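PDB 2HSJ: putative platelet activating factor from Streptococcus pneumoniae, which is of unknown function but belongs to the GDSL-like lipase/acylhydrolase family and so probably hydrolyses ester bonds of acylated substrates. Local coordinates for residues 66-70 against 71-75; 104-107 against 108-112; 148-151 against 152-155; 161-164 against 165-169. All coordinates share one frame; numbering follows the deposited sequence. Where two conformers were deposited one is given.

Contact 1: residues 66-70 against 71-75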
loop_
_atom_site.group_PDB
_atom_site.type_symbol
_atom_site.label_atom_id
_atom_site.label_comp_id
_atom_site.label_asym_id
_atom_site.label_seq_id
_atom_site.Cartn_x
_atom_site.Cartn_y
_atom_site.Cartn_z
ATOM N N ARG D 66 18.126 11.544 -15.643
ATOM C CA ARG D 66 18.824 11.570 -16.926
ATOM C C ARG D 66 20.223 12.148 -16.788
ATOM O O ARG D 66 20.473 13.057 -15.994
ATOM C CB ARG D 66 18.037 12.404 -17.930
ATOM C CG ARG D 66 18.034 13.921 -17.548
ATOM C CD ARG D 66 16.946 14.700 -18.176
ATOM N NE ARG D 66 15.651 14.353 -17.617
ATOM C CZ ARG D 66 14.550 15.015 -17.919
ATOM N NH1 ARG D 66 14.628 16.070 -18.733
ATOM N NH2 ARG D 66 13.391 14.644 -17.411
ATOM N N GLY D 67 21.142 11.567 -17.549
ATOM C CA GLY D 67 22.500 12.052 -17.620
ATOM C C GLY D 67 23.350 11.783 -16.384
ATOM O O GLY D 67 24.486 12.282 -16.297
ATOM N N TYR D 68 22.847 10.985 -15.433
ATOM C CA TYR D 68 23.560 10.864 -14.147
ATOM C C TYR D 68 24.827 10.040 -14.317
ATOM O O TYR D 68 24.905 9.172 -15.180
ATOM C CB TYR D 68 22.692 10.157 -13.124
ATOM C CG TYR D 68 22.430 10.917 -11.835
ATOM C CD1 TYR D 68 22.363 12.322 -11.802
ATOM C CD2 TYR D 68 22.164 10.210 -10.646
ATOM C CE1 TYR D 68 22.050 12.993 -10.592
ATOM C CE2 TYR D 68 21.845 10.865 -9.472
ATOM C CZ TYR D 68 21.780 12.227 -9.454
ATOM O OH TYR D 68 21.471 12.863 -8.292
ATOM N N GLN D 69 25.793 10.357 -13.482
ATOM C CA GLN D 69 27.070 9.662 -13.408
ATOM C C GLN D 69 27.274 9.312 -11.956
ATOM O O GLN D 69 26.654 9.900 -11.081
ATOM C CB GLN D 69 28.214 10.566 -13.837
ATOM C CG GLN D 69 28.147 11.007 -15.275
ATOM C CD GLN D 69 29.177 12.083 -15.571
ATOM O OE1 GLN D 69 28.839 13.165 -16.028
ATOM N NE2 GLN D 69 30.434 11.791 -15.297
ATOM N N THR D 70 28.205 8.400 -11.692
ATOM C CA THR D 70 28.432 7.921 -10.318
ATOM C C THR D 70 28.776 9.055 -9.351
ATOM O O THR D 70 28.330 9.074 -8.218
ATOM C CB THR D 70 29.536 6.811 -10.238
ATOM O OG1 THR D 70 30.809 7.359 -10.626
ATOM C CG2 THR D 70 29.161 5.568 -11.123
ATOM N N GLY D 71 29.584 10.013 -9.792
ATOM C CA GLY D 71 29.942 11.129 -8.910
ATOM C C GLY D 71 28.768 12.016 -8.515
ATOM O O GLY D 71 28.690 12.474 -7.368
ATOM N N LEU D 72 27.852 12.248 -9.465
ATOM C CA LEU D 72 26.692 13.094 -9.200
ATOM C C LEU D 72 25.761 12.388 -8.219
ATOM O O LEU D 72 25.189 13.013 -7.305
ATOM C CB LEU D 72 25.929 13.381 -10.500
ATOM C CG LEU D 72 26.694 14.087 -11.618
ATOM C CD1 LEU D 72 25.840 14.097 -12.908
ATOM C CD2 LEU D 72 27.069 15.506 -11.202
ATOM N N LEU D 73 25.638 11.077 -8.393
ATOM C CA LEU D 73 24.781 10.286 -7.508
ATOM C C LEU D 73 25.320 10.281 -6.091
ATOM O O LEU D 73 24.573 10.478 -5.134
ATOM C CB LEU D 73 24.603 8.848 -8.028
ATOM C CG LEU D 73 23.933 7.831 -7.106
ATOM C CD1 LEU D 73 22.526 8.340 -6.795
ATOM C CD2 LEU D 73 23.884 6.458 -7.780
ATOM N N LEU D 74 26.622 10.069 -5.958
ATOM C CA LEU D 74 27.219 10.095 -4.634
ATOM C C LEU D 74 27.003 11.438 -3.922
ATOM O O LEU D 74 26.600 11.481 -2.759
ATOM C CB LEU D 74 28.719 9.770 -4.721
ATOM C CG LEU D 74 29.464 9.889 -3.385
ATOM C CD1 LEU D 74 28.915 8.908 -2.324
ATOM C CD2 LEU D 74 30.962 9.700 -3.608
ATOM N N GLU D 75 27.249 12.531 -4.640
ATOM C CA GLU D 75 27.109 13.866 -4.072
ATOM C C GLU D 75 25.676 14.150 -3.601
ATOM O O GLU D 75 25.467 14.806 -2.572
ATOM C CB GLU D 75 27.527 14.888 -5.131
ATOM C CG GLU D 75 27.662 16.294 -4.631
ATOM C CD GLU D 75 27.752 17.305 -5.766
ATOM O OE1 GLU D 75 28.274 16.949 -6.855
ATOM O OE2 GLU D 75 27.292 18.452 -5.565
#

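Contact 2: residues 104-107 against 108-112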
loop_
_atom_site.group_PDB
_atom_site.type_symbol
_atom_site.label_atom_id
_atom_site.label_comp_id
_atom_site.label_asym_id
_atom_site.label_seq_id
_atom_site.Cartn_x
_atom_site.Cartn_y
_atom_site.Cartn_z
ATOM N N VAL D 104 37.942 4.513 -14.643
ATOM C CA VAL D 104 37.194 3.416 -14.025
ATOM C C VAL D 104 37.392 3.350 -12.505
ATOM O O VAL D 104 36.446 3.123 -11.760
ATOM C CB VAL D 104 37.445 2.050 -14.732
ATOM C CG1 VAL D 104 38.922 1.612 -14.650
ATOM C CG2 VAL D 104 36.533 0.958 -14.176
ATOM N N ASN D 105 38.622 3.556 -12.037
ATOM C CA ASN D 105 38.891 3.568 -10.602
ATOM C C ASN D 105 38.156 4.674 -9.845
ATOM O O ASN D 105 37.787 4.486 -8.686
ATOM C CB ASN D 105 40.390 3.716 -10.336
ATOM C CG ASN D 105 41.176 2.443 -10.619
ATOM O OD1 ASN D 105 40.621 1.343 -10.687
ATOM N ND2 ASN D 105 42.489 2.591 -10.771
ATOM N N GLU D 106 37.955 5.828 -10.486
ATOM C CA GLU D 106 37.158 6.876 -9.872
ATOM C C GLU D 106 35.676 6.464 -9.783
ATOM O O GLU D 106 35.057 6.610 -8.735
ATOM C CB GLU D 106 37.323 8.195 -10.631
ATOM C CG GLU D 106 36.511 9.374 -10.082
ATOM C CD GLU D 106 36.808 10.667 -10.848
ATOM O OE1 GLU D 106 37.994 10.949 -11.128
ATOM O OE2 GLU D 106 35.858 11.398 -11.172
ATOM N N ALA D 107 35.119 5.936 -10.873
ATOM C CA ALA D 107 33.738 5.430 -10.827
ATOM C C ALA D 107 33.553 4.345 -9.752
ATOM O O ALA D 107 32.554 4.341 -9.021
ATOM C CB ALA D 107 33.302 4.904 -12.185
ATOM N N LEU D 108 34.496 3.405 -9.686
ATOM C CA LEU D 108 34.439 2.340 -8.691
ATOM C C LEU D 108 34.465 2.894 -7.275
ATOM O O LEU D 108 33.621 2.522 -6.452
ATOM C CB LEU D 108 35.592 1.346 -8.882
ATOM C CG LEU D 108 35.542 0.480 -10.141
ATOM C CD1 LEU D 108 36.834 -0.340 -10.242
ATOM C CD2 LEU D 108 34.289 -0.402 -10.193
ATOM N N ASN D 109 35.409 3.795 -7.002
ATOM C CA ASN D 109 35.485 4.428 -5.682
ATOM C C ASN D 109 34.178 5.118 -5.341
ATOM O O ASN D 109 33.708 5.036 -4.203
ATOM C CB ASN D 109 36.622 5.442 -5.591
ATOM C CG ASN D 109 37.974 4.781 -5.458
ATOM O OD1 ASN D 109 38.068 3.586 -5.176
ATOM N ND2 ASN D 109 39.031 5.556 -5.673
ATOM N N ASN D 110 33.566 5.770 -6.337
ATOM C CA ASN D 110 32.259 6.395 -6.124
ATOM C C ASN D 110 31.204 5.357 -5.743
ATOM O O ASN D 110 30.458 5.546 -4.780
ATOM C CB ASN D 110 31.800 7.162 -7.366
ATOM C CG ASN D 110 32.588 8.443 -7.602
ATOM O OD1 ASN D 110 33.247 8.954 -6.702
ATOM N ND2 ASN D 110 32.500 8.966 -8.809
ATOM N N LEU D 111 31.170 4.240 -6.477
ATOM C CA LEU D 111 30.186 3.194 -6.203
ATOM C C LEU D 111 30.427 2.582 -4.851
ATOM O O LEU D 111 29.481 2.295 -4.115
ATOM C CB LEU D 111 30.222 2.106 -7.271
ATOM C CG LEU D 111 29.589 2.508 -8.582
ATOM C CD1 LEU D 111 30.020 1.589 -9.684
ATOM C CD2 LEU D 111 28.034 2.533 -8.437
ATOM N N GLU D 112 31.707 2.378 -4.505
ATOM C CA GLU D 112 32.015 1.808 -3.203
ATOM C C GLU D 112 31.538 2.721 -2.083
ATOM O O GLU D 112 30.928 2.266 -1.108
ATOM C CB GLU D 112 33.490 1.451 -3.085
ATOM C CG GLU D 112 33.736 0.670 -1.815
ATOM C CD GLU D 112 35.038 -0.096 -1.811
ATOM O OE1 GLU D 112 35.928 0.225 -2.634
ATOM O OE2 GLU D 112 35.152 -1.023 -0.965
HETATM O O HOH W 1 33.520 11.231 -10.341
#

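Contact 3: residues 148-151 against 152-155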
loop_
_atom_site.group_PDB
_atom_site.type_symbol
_atom_site.label_atom_id
_atom_site.label_comp_id
_atom_site.label_asym_id
_atom_site.label_seq_id
_atom_site.Cartn_x
_atom_site.Cartn_y
_atom_site.Cartn_z
ATOM N N ARG D 148 31.326 5.247 -26.100
ATOM C CA ARG D 148 31.061 3.970 -25.443
ATOM C C ARG D 148 31.346 2.831 -26.415
ATOM O O ARG D 148 31.147 2.967 -27.636
ATOM C CB ARG D 148 29.603 3.904 -25.011
ATOM C CG ARG D 148 29.176 4.982 -24.050
ATOM C CD ARG D 148 27.650 4.949 -23.873
ATOM N NE ARG D 148 27.194 6.039 -23.013
ATOM C CZ ARG D 148 27.119 7.308 -23.394
ATOM N NH1 ARG D 148 27.486 7.683 -24.626
ATOM N NH2 ARG D 148 26.692 8.225 -22.547
ATOM N N SER D 149 31.811 1.705 -25.872
ATOM C CA SER D 149 31.988 0.477 -26.660
ATOM C C SER D 149 31.646 -0.673 -25.753
ATOM O O SER D 149 31.722 -0.540 -24.530
ATOM C CB SER D 149 33.420 0.321 -27.158
ATOM O OG SER D 149 34.300 -0.045 -26.108
ATOM N N ASN D 150 31.252 -1.797 -26.348
ATOM C CA ASN D 150 30.902 -2.958 -25.553
ATOM C C ASN D 150 32.108 -3.602 -24.878
ATOM O O ASN D 150 31.953 -4.243 -23.836
ATOM C CB ASN D 150 30.069 -3.950 -26.378
ATOM C CG ASN D 150 28.678 -3.411 -26.693
ATOM O OD1 ASN D 150 27.951 -3.010 -25.779
ATOM N ND2 ASN D 150 28.316 -3.366 -27.987
ATOM N N GLU D 151 33.305 -3.406 -25.435
ATOM C CA GLU D 151 34.525 -3.886 -24.755
ATOM C C GLU D 151 34.778 -3.101 -23.461
ATOM O O GLU D 151 35.092 -3.703 -22.430
ATOM C CB GLU D 151 35.749 -3.857 -25.673
ATOM C CG GLU D 151 35.523 -4.529 -27.036
ATOM C CD GLU D 151 35.083 -3.530 -28.113
ATOM O OE1 GLU D 151 35.978 -3.121 -28.882
ATOM O OE2 GLU D 151 33.879 -3.129 -28.188
ATOM N N LYS D 152 34.612 -1.776 -23.502
ATOM C CA LYS D 152 34.748 -0.940 -22.299
ATOM C C LYS D 152 33.679 -1.326 -21.284
ATOM O O LYS D 152 33.971 -1.523 -20.096
ATOM C CB LYS D 152 34.566 0.554 -22.600
ATOM C CG LYS D 152 35.635 1.213 -23.452
ATOM C CD LYS D 152 35.139 2.582 -23.938
ATOM C CE LYS D 152 36.245 3.368 -24.675
ATOM N NZ LYS D 152 35.852 4.806 -24.919
ATOM N N ILE D 153 32.438 -1.425 -21.758
ATOM C CA ILE D 153 31.311 -1.765 -20.868
ATOM C C ILE D 153 31.557 -3.116 -20.178
ATOM O O ILE D 153 31.380 -3.223 -18.967
ATOM C CB ILE D 153 29.962 -1.734 -21.611
ATOM C CG1 ILE D 153 29.602 -0.270 -21.924
ATOM C CG2 ILE D 153 28.869 -2.366 -20.783
ATOM C CD1 ILE D 153 28.613 -0.103 -23.042
ATOM N N GLN D 154 31.975 -4.124 -20.942
ATOM C CA GLN D 154 32.308 -5.436 -20.364
ATOM C C GLN D 154 33.460 -5.364 -19.338
ATOM O O GLN D 154 33.405 -6.032 -18.318
ATOM C CB GLN D 154 32.606 -6.446 -21.470
ATOM C CG GLN D 154 31.342 -6.909 -22.158
ATOM C CD GLN D 154 31.597 -7.885 -23.296
ATOM O OE1 GLN D 154 32.188 -7.530 -24.323
ATOM N NE2 GLN D 154 31.125 -9.116 -23.133
ATOM N N ASN D 155 34.476 -4.538 -19.599
ATOM C CA ASN D 155 35.557 -4.337 -18.621
ATOM C C ASN D 155 35.060 -3.678 -17.329
ATOM O O ASN D 155 35.450 -4.069 -16.221
ATOM C CB ASN D 155 36.716 -3.546 -19.234
ATOM C CG ASN D 155 37.473 -4.355 -20.266
ATOM O OD1 ASN D 155 37.454 -5.587 -20.235
ATOM N ND2 ASN D 155 38.151 -3.671 -21.185
HETATM O O HOH W 2 36.092 -6.245 -22.552
#

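Contact 4: residues 161-164 against 165-169. With MG (magnesium ion), chain P.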
loop_
_atom_site.group_PDB
_atom_site.type_symbol
_atom_site.label_atom_id
_atom_site.label_comp_id
_atom_site.label_asym_id
_atom_site.label_seq_id
_atom_site.Cartn_x
_atom_site.Cartn_y
_atom_site.Cartn_z
ATOM N N GLN D 161 31.421 -6.467 -10.810
ATOM C CA GLN D 161 31.250 -7.813 -10.257
ATOM C C GLN D 161 32.220 -8.036 -9.094
ATOM O O GLN D 161 31.854 -8.644 -8.066
ATOM C CB GLN D 161 31.449 -8.871 -11.336
ATOM C CG GLN D 161 31.131 -10.295 -10.895
ATOM C CD GLN D 161 31.334 -11.291 -12.029
ATOM O OE1 GLN D 161 32.378 -11.293 -12.690
ATOM N NE2 GLN D 161 30.346 -12.152 -12.248
ATOM N N GLU D 162 33.447 -7.537 -9.234
ATOM C CA GLU D 162 34.465 -7.701 -8.189
ATOM C C GLU D 162 34.118 -6.855 -6.962
ATOM O O GLU D 162 34.256 -7.307 -5.809
ATOM C CB GLU D 162 35.840 -7.369 -8.765
ATOM C CG GLU D 162 36.246 -8.400 -9.831
ATOM C CD GLU D 162 37.564 -8.095 -10.528
ATOM O OE1 GLU D 162 37.979 -6.910 -10.557
ATOM O OE2 GLU D 162 38.174 -9.059 -11.065
ATOM N N LEU D 163 33.599 -5.652 -7.206
ATOM C CA LEU D 163 33.170 -4.785 -6.118
ATOM C C LEU D 163 32.019 -5.476 -5.344
ATOM O O LEU D 163 32.024 -5.513 -4.118
ATOM C CB LEU D 163 32.780 -3.385 -6.646
ATOM C CG LEU D 163 32.162 -2.451 -5.606
ATOM C CD1 LEU D 163 33.063 -2.184 -4.425
ATOM C CD2 LEU D 163 31.706 -1.125 -6.275
ATOM N N ALA D 164 31.066 -6.040 -6.075
ATOM C CA ALA D 164 29.955 -6.707 -5.412
ATOM C C ALA D 164 30.410 -7.848 -4.504
ATOM O O ALA D 164 29.758 -8.134 -3.501
ATOM C CB ALA D 164 28.924 -7.201 -6.421
ATOM N N SER D 165 31.492 -8.508 -4.889
ATOM C CA SER D 165 31.946 -9.687 -4.126
ATOM C C SER D 165 32.510 -9.302 -2.759
ATOM O O SER D 165 32.765 -10.173 -1.931
ATOM C CB SER D 165 33.011 -10.455 -4.909
ATOM O OG SER D 165 34.245 -9.759 -4.939
ATOM N N ALA D 166 32.734 -8.008 -2.544
ATOM C CA ALA D 166 33.331 -7.529 -1.286
ATOM C C ALA D 166 32.292 -7.115 -0.241
ATOM O O ALA D 166 32.674 -6.690 0.856
ATOM C CB ALA D 166 34.288 -6.350 -1.570
ATOM N N TYR D 167 31.004 -7.226 -0.576
ATOM C CA TYR D 167 29.918 -6.806 0.325
ATOM C C TYR D 167 28.824 -7.870 0.314
ATOM O O TYR D 167 28.268 -8.163 -0.750
ATOM C CB TYR D 167 29.340 -5.427 -0.106
ATOM C CG TYR D 167 30.355 -4.324 0.096
ATOM C CD1 TYR D 167 30.464 -3.696 1.333
ATOM C CD2 TYR D 167 31.236 -3.949 -0.918
ATOM C CE1 TYR D 167 31.435 -2.724 1.566
ATOM C CE2 TYR D 167 32.213 -2.972 -0.707
ATOM C CZ TYR D 167 32.310 -2.363 0.547
ATOM O OH TYR D 167 33.283 -1.406 0.784
HETATM N N MSE D 168 28.479 -8.451 1.466
HETATM C CA MSE D 168 27.436 -9.476 1.487
HETATM C C MSE D 168 26.080 -8.941 0.996
HETATM O O MSE D 168 25.278 -9.692 0.433
HETATM C CB MSE D 168 27.242 -10.052 2.894
HETATM C CG MSE D 168 28.403 -10.920 3.364
HETATM SE SE MSE D 168 28.859 -12.447 2.170
HETATM C CE MSE D 168 27.112 -13.376 2.139
ATOM N N GLN D 169 25.828 -7.657 1.231
ATOM C CA GLN D 169 24.507 -7.125 0.873
ATOM C C GLN D 169 24.384 -6.697 -0.590
ATOM O O GLN D 169 23.285 -6.293 -1.027
ATOM C CB GLN D 169 24.138 -5.982 1.800
ATOM C CG GLN D 169 24.931 -4.735 1.555
ATOM C CD GLN D 169 26.304 -4.669 2.273
ATOM O OE1 GLN D 169 26.915 -5.684 2.690
ATOM N NE2 GLN D 169 26.798 -3.442 2.406
HETATM MG MG MG P . 28.200 -9.574 -2.595
HETATM O O HOH W 3 26.496 -11.195 -1.539
#

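Contact 1: residues 66-70 against 71-75
The ring of Tyr68 lies with one face over the start of helix 70-75, against Leu72 and Leu73. Leu72 CB sits over that face, 4.2 Å from the centroid of the Tyr68 ring and 26° off the ring normal. This is a CH-pi contact. Leu73 N lies above the same face, displaced toward the rim. Toward the CD2-CE2 rim of the same face, Tyr68 CE2 meets Leu73 CB at 3.7 Å. Leu73 CD1 also reaches CE2, because Leu73 CG stands opposite the backbone N across the CA-CB bond (chi1 170°). The Leu73 side chain crosses Tyr68 at about a right angle. The phenol oxygen turns outside the contact, to His80 and Gln21.

Gln69 is the N-cap residue. Its carbonyl starts the helix: Leu73 N bonds to Gln69 O at 3.1 Å, nearly straight, and Leu72 N makes a weak bond to the same oxygen. Leu74 N bonds to Thr70 O at 3.0 Å. The backbone N of Gln69 is buried and has no partner in the model. Thr70 OG1 binds Asp97 and Asn110. Leu74 packs on helix 104-121.

The loop itself is tied to Ser43 through Gly67 N and to Asn96 through Tyr68 O. In SGNH hydrolases a serine, a glycine and an asparagine from separate conserved blocks form the nucleophile and the oxyanion hole. The loop after strand 60-64 thus runs past Ser43 and Asn96 into the helix that follows, an arrangement consistent with that site.

Contact 2: residues 104-107 against 108-112
Asn110 lies one helical turn beyond Glu106 on helix 104-121, and its side chain folds back over the Glu106 carbonyl. Asn110 CB is 3.4 Å from Ala107 O. Asn110 CG is 3.3 Å from Glu106 O, because the carboxamide carbon stays beside the backbone N (chi1 -72°). OD1 and ND2 both pass near Glu106 O, but the angle at ND2 is too poor for a bond. At the tip, Asn110 ND2 gives a hydrogen bond to a water at 2.9 Å. That water donates to Glu106 OE2 at 2.5 Å. ND2 also bonds to Thr70 OG1 of helix 70-75.

The backbone below is regular. Leu108 N, Asn109 N, Asn110 N and Leu111 N bond to the carbonyls of Val104, Asn105, Glu106 and Ala107, at 2.9 to 3.0 Å. Leu108 CD1 lies alongside Val104 CG2 at 4.2 Å. The inner side of the same turn carries Ala107 and Leu111, which pack on helices 70-75 and 150-164.

The side chains of Glu106 and Asn110 thus meet through a shared water; their direct bond is the backbone one. The water accepts from an amide and gives to a carboxylate, so the charge of Glu106 is probably partly screened.

Contact 3: residues 148-151 against 152-155
Ser149 caps the N-terminus of helix 150-164, and its hydroxyl takes the backbone N-H of Lys152. The bond from Lys152 N to Ser149 OG is 3.1 Å long and nearly straight at 165°. Ser149 OG stands between its own backbone N and carbonyl carbon (chi1 74°), which brings it under the first turn. The cap is one-sided: Ser149 N is buried and finds no partner in the model, so this is not a capping box.

The carbonyls are satisfied in turn along the helix. Ser149 O takes Ile153 N, Asn150 O takes Gln154 N at 2.9 Å, and Glu151 O takes Asn155 N at 3.0 Å. Glu151 O has a second partner, a water that donates at 2.7 Å. The same water makes a weak bond to Asn155 OD1.

The amide of Asn150 is held from outside, its ND2 giving to Val135 O. Asn150 N is taken by Glu137 OE2, which adds a carboxylate at the helix start. Glu151 OE2 lies close to this same carboxylate. The like charges may be eased by the positive end of the helix dipole.

Lys152 runs extended beyond CG, and NZ ends on the carbonyl of Ile147, just before this turn. Arg148 leads off toward helix 95-99, with its guanidinium bonded to Asn96 and Val145. Ile153 turns inward to Ile98 and Phe176. Its CD1 lies beside the Asn150 amide, 4.0 Å from OD1 of that residue. The stem of Lys152 lies against the cap, with Lys152 CG 3.2 Å from Ser149 OG.

Contact 4: residues 161-164 against 165-169
A type I beta turn from Ala164 to Tyr167 leads from helix 150-164 toward strand 170-173 and carries a magnesium site. Ala164 O and Tyr167 O each bind the magnesium ion at 2.3 Å. A water, farther from the ion at 2.6 Å, and the carbonyl of Val170 complete the ligands found in the model. The two carbonyls are only 3.1 Å apart, Ala164 O to Tyr167 O, so the positive metal probably offsets their repulsion. The water also donates to the carbonyl O of Met168, which is a selenomethionine. The turn bond from Tyr167 N to Ala164 O is weak, and the metal joins the same carbonyl.

The last helical carbonyls are taken up as the chain turns. Ser165 OG donates to Glu162 O at 2.6 Å, while Ser165 N makes only weak bonds, to Gln161 O and Glu162 O. Ala166 N bonds to Leu163 O at 3.0 Å, from well above the carbonyl plane. Leu163 O also lies in plane at the edge of the Tyr167 ring, 3.6 Å from Tyr167 CD2. Leu163 CD1 meets Tyr167 CE2 at 3.9 Å.

Leu163 and Tyr167 both pack on helix 104-121, where the phenol OH bonds to Glu112 and Gln116. Ala164 instead touches Phe172 of strand 170-173.

Contact 1 lies nearest the centre of the chain and joins aromatic packing to a helix start. Contacts 1, 2 and 3 are partly buried; contact 1 has no exposed touching residue, while contacts 2 and 3 each have three. Contact 4 is at the surface and is the one with a bound metal. Contacts 3 and 4 are at opposite ends of helix 150-164: a serine hydroxyl caps the first turn, and magnesium takes the carbonyls of Ala164 and Tyr167 at the other. Helix 104-121 of contact 2 packs against helices 70-75 and 150-164. Its Asn110 bonds to Thr70 of contact 1, and its Glu112 to Tyr167 of contact 4. Contact 3 touches none of the others directly.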